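Local coordinates for protein chitinase (Paenibacillus sp. FPU-7, PDB 5GZT) that probably cuts chitin and chitodextrins at random internal sites by hydrolysing their N-acetyl-beta-D-glucosaminide (1->4)-beta-linkages, at residues B[455-460]-B[515-520]. Numbering follows the deposited sequence.
Sequences IAAGAS and KLYLNN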
ATOM      1  N   ILE B 455     -11.652  -5.753  -1.813  1.00 28.71           N
ATOM      2  CA  ILE B 455     -11.788  -6.163  -3.177  1.00 30.26           C
ATOM      3  C   ILE B 455     -10.982  -5.269  -4.112  1.00 32.33           C
ATOM      4  O   ILE B 455     -10.643  -4.131  -3.744  1.00 31.40           O
ATOM      5  CB  ILE B 455     -13.253  -6.159  -3.661  1.00 30.79           C
ATOM      6  CG1 ILE B 455     -13.844  -4.743  -3.747  1.00 30.61           C
ATOM      7  CG2 ILE B 455     -14.061  -7.083  -2.750  1.00 32.50           C
ATOM      8  CD1 ILE B 455     -15.206  -4.701  -4.410  1.00 29.31           C
ATOM      9  N   ALA B 456     -10.717  -5.790  -5.306  1.00 28.63           N
ATOM     10  CA  ALA B 456     -10.387  -4.969  -6.491  1.00 28.80           C
ATOM     11  C   ALA B 456     -11.606  -4.781  -7.349  1.00 25.61           C
ATOM     12  O   ALA B 456     -12.323  -5.737  -7.667  1.00 28.44           O
ATOM     13  CB  ALA B 456      -9.247  -5.578  -7.315  1.00 26.50           C
ATOM     14  N   ALA B 457     -11.838  -3.533  -7.757  1.00 26.57           N
ATOM     15  CA  ALA B 457     -13.031  -3.151  -8.494  1.00 28.02           C
ATOM     16  C   ALA B 457     -12.728  -2.487  -9.842  1.00 31.31           C
ATOM     17  O   ALA B 457     -11.744  -1.765  -9.971  1.00 28.11           O
ATOM     18  CB  ALA B 457     -13.791  -2.171  -7.642  1.00 30.85           C
ATOM     19  N   GLY B 458     -13.649  -2.653 -10.769  1.00 29.13           N
ATOM     20  CA  GLY B 458     -13.584  -2.084 -12.062  1.00 29.82           C
ATOM     21  C   GLY B 458     -13.813  -0.613 -12.007  1.00 32.40           C
ATOM     22  O   GLY B 458     -14.566  -0.086 -11.150  1.00 30.53           O
ATOM     23  N   ALA B 459     -13.192   0.067 -12.973  1.00 30.38           N
ATOM     24  CA  ALA B 459     -13.339   1.503 -13.087  1.00 30.01           C
ATOM     25  C   ALA B 459     -14.590   1.886 -13.852  1.00 28.18           C
ATOM     26  O   ALA B 459     -15.095   3.009 -13.715  1.00 35.45           O
ATOM     27  CB  ALA B 459     -12.077   2.145 -13.692  1.00 26.59           C
ATOM     28  N   SER B 460     -15.105   1.004 -14.671  1.00 27.59           N
ATOM     29  CA  SER B 460     -16.211   1.419 -15.559  1.00 30.94           C
ATOM     30  C   SER B 460     -17.569   1.638 -14.845  1.00 31.52           C
ATOM     31  O   SER B 460     -17.836   1.097 -13.759  1.00 28.54           O
ATOM     32  CB  SER B 460     -16.425   0.404 -16.670  1.00 33.46           C
ATOM     33  OG  SER B 460     -16.783  -0.889 -16.146  1.00 36.70           O
ATOM     34  N   LYS B 515     -14.646   9.941  -8.758  1.00 22.57           N
ATOM     35  CA  LYS B 515     -15.853  10.758  -8.706  1.00 26.00           C
ATOM     36  C   LYS B 515     -17.073   9.800  -8.860  1.00 29.99           C
ATOM     37  O   LYS B 515     -18.059   9.996  -8.189  1.00 27.89           O
ATOM     38  CB  LYS B 515     -15.856  11.811  -9.771  1.00 25.66           C
ATOM     39  CG  LYS B 515     -14.989  12.996  -9.422  1.00 24.68           C
ATOM     40  CD  LYS B 515     -14.863  13.931 -10.645  1.00 23.12           C
ATOM     41  CE  LYS B 515     -14.109  15.154 -10.212  1.00 22.94           C
ATOM     42  NZ  LYS B 515     -13.573  16.098 -11.213  1.00 23.29           N
ATOM     43  N   LEU B 516     -16.971   8.790  -9.719  1.00 28.63           N
ATOM     44  CA  LEU B 516     -18.022   7.808  -9.896  1.00 28.64           C
ATOM     45  C   LEU B 516     -18.288   7.048  -8.613  1.00 30.44           C
ATOM     46  O   LEU B 516     -19.448   6.904  -8.189  1.00 35.36           O
ATOM     47  CB  LEU B 516     -17.745   6.851 -11.059  1.00 27.83           C
ATOM     48  CG  LEU B 516     -18.595   5.584 -11.215  1.00 29.94           C
ATOM     49  CD1 LEU B 516     -20.018   5.917 -11.771  1.00 29.90           C
ATOM     50  CD2 LEU B 516     -17.884   4.620 -12.144  1.00 31.46           C
ATOM     51  N   TYR B 517     -17.245   6.604  -7.964  1.00 25.22           N
ATOM     52  CA  TYR B 517     -17.370   5.858  -6.749  1.00 29.68           C
ATOM     53  C   TYR B 517     -17.936   6.733  -5.606  1.00 36.10           C
ATOM     54  O   TYR B 517     -18.913   6.309  -4.924  1.00 31.17           O
ATOM     55  CB  TYR B 517     -16.071   5.135  -6.348  1.00 26.10           C
ATOM     56  CG  TYR B 517     -15.913   3.817  -7.040  1.00 26.22           C
ATOM     57  CD1 TYR B 517     -15.660   3.748  -8.407  1.00 28.64           C
ATOM     58  CD2 TYR B 517     -16.125   2.623  -6.355  1.00 28.54           C
ATOM     59  CE1 TYR B 517     -15.651   2.549  -9.081  1.00 26.30           C
ATOM     60  CE2 TYR B 517     -16.102   1.441  -7.014  1.00 26.92           C
ATOM     61  CZ  TYR B 517     -15.855   1.399  -8.363  1.00 29.23           C
ATOM     62  OH  TYR B 517     -15.771   0.140  -8.977  1.00 29.74           O
ATOM     63  N   LEU B 518     -17.379   7.935  -5.419  1.00 31.33           N
ATOM     64  CA  LEU B 518     -17.886   8.839  -4.381  1.00 32.70           C
ATOM     65  C   LEU B 518     -19.390   9.174  -4.631  1.00 35.93           C
ATOM     66  O   LEU B 518     -20.164   9.216  -3.717  1.00 33.47           O
ATOM     67  CB  LEU B 518     -17.105  10.117  -4.308  1.00 30.69           C
ATOM     68  CG  LEU B 518     -15.636  10.118  -3.891  1.00 30.59           C
ATOM     69  CD1 LEU B 518     -15.081  11.513  -4.095  1.00 29.80           C
ATOM     70  CD2 LEU B 518     -15.460   9.720  -2.451  1.00 28.15           C
ATOM     71  N   ASN B 519     -19.754   9.342  -5.877  1.00 34.92           N
ATOM     72  CA  ASN B 519     -21.107   9.603  -6.274  1.00 37.95           C
ATOM     73  C   ASN B 519     -22.085   8.460  -6.017  1.00 38.84           C
ATOM     74  O   ASN B 519     -23.295   8.701  -6.026  1.00 35.81           O
ATOM     75  CB  ASN B 519     -21.147   9.970  -7.768  1.00 38.37           C
ATOM     76  CG  ASN B 519     -20.756  11.461  -8.028  1.00 51.93           C
ATOM     77  OD1 ASN B 519     -20.712  12.279  -7.098  1.00 54.79           O
ATOM     78  ND2 ASN B 519     -20.467  11.806  -9.299  1.00 49.88           N
ATOM     79  N   ASN B 520     -21.586   7.245  -5.837  1.00 35.85           N
ATOM     80  CA  ASN B 520     -22.410   6.115  -5.439  1.00 38.04           C
ATOM     81  C   ASN B 520     -22.387   5.842  -3.925  1.00 37.82           C
ATOM     82  O   ASN B 520     -22.839   4.818  -3.470  1.00 41.52           O
ATOM     83  CB  ASN B 520     -21.974   4.892  -6.228  1.00 39.54           C
ATOM     84  CG  ASN B 520     -22.542   4.871  -7.612  1.00 43.06           C
ATOM     85  OD1 ASN B 520     -23.700   4.520  -7.791  1.00 47.70           O
ATOM     86  ND2 ASN B 520     -21.735   5.237  -8.619  1.00 44.01           N
TER
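A457, on strand 452-457, points its methyl group at the phenol end of Y517: A457 CB lies 3.3 Å from Y517 OH and meets the ring obliquely. One residue on, the chain offers a polar partner to the same hydroxyl. Y517 OH donates a very short hydrogen bond, 2.5 Å, to G458 O, which sits at the ring edge, near its plane. With CG roughly opposite its own carbonyl carbon (chi1 -84°), the ring of Y517 extends from helix 510-519 across to segment 455-460. The loop then passes L516, whose CD2 is 3.6 Å from A459 O and 3.9 Å from S460 O. These are van der Waals contacts with backbone oxygens; the leucine has CG anti to the backbone N (chi1 168°), which sends its branch toward the loop. S460 OG instead bonds Y463 N, N-capping helix 461-464. A phenylalanine in place of Y517 would probably leave G458 O without this donor and segment 455-460 less firmly tied to the helix. In the TIM barrel of this family 18 glycosyl hydrolase domain, the contact links the C-terminal part of barrel strand 452-457 and the loop after it to the outer helix 510-519. Y463 and T464 of helix 461-464, L469 of helix 469-472 and L481 of the adjacent parallel strand 478-481 pack around the Y517 side chain.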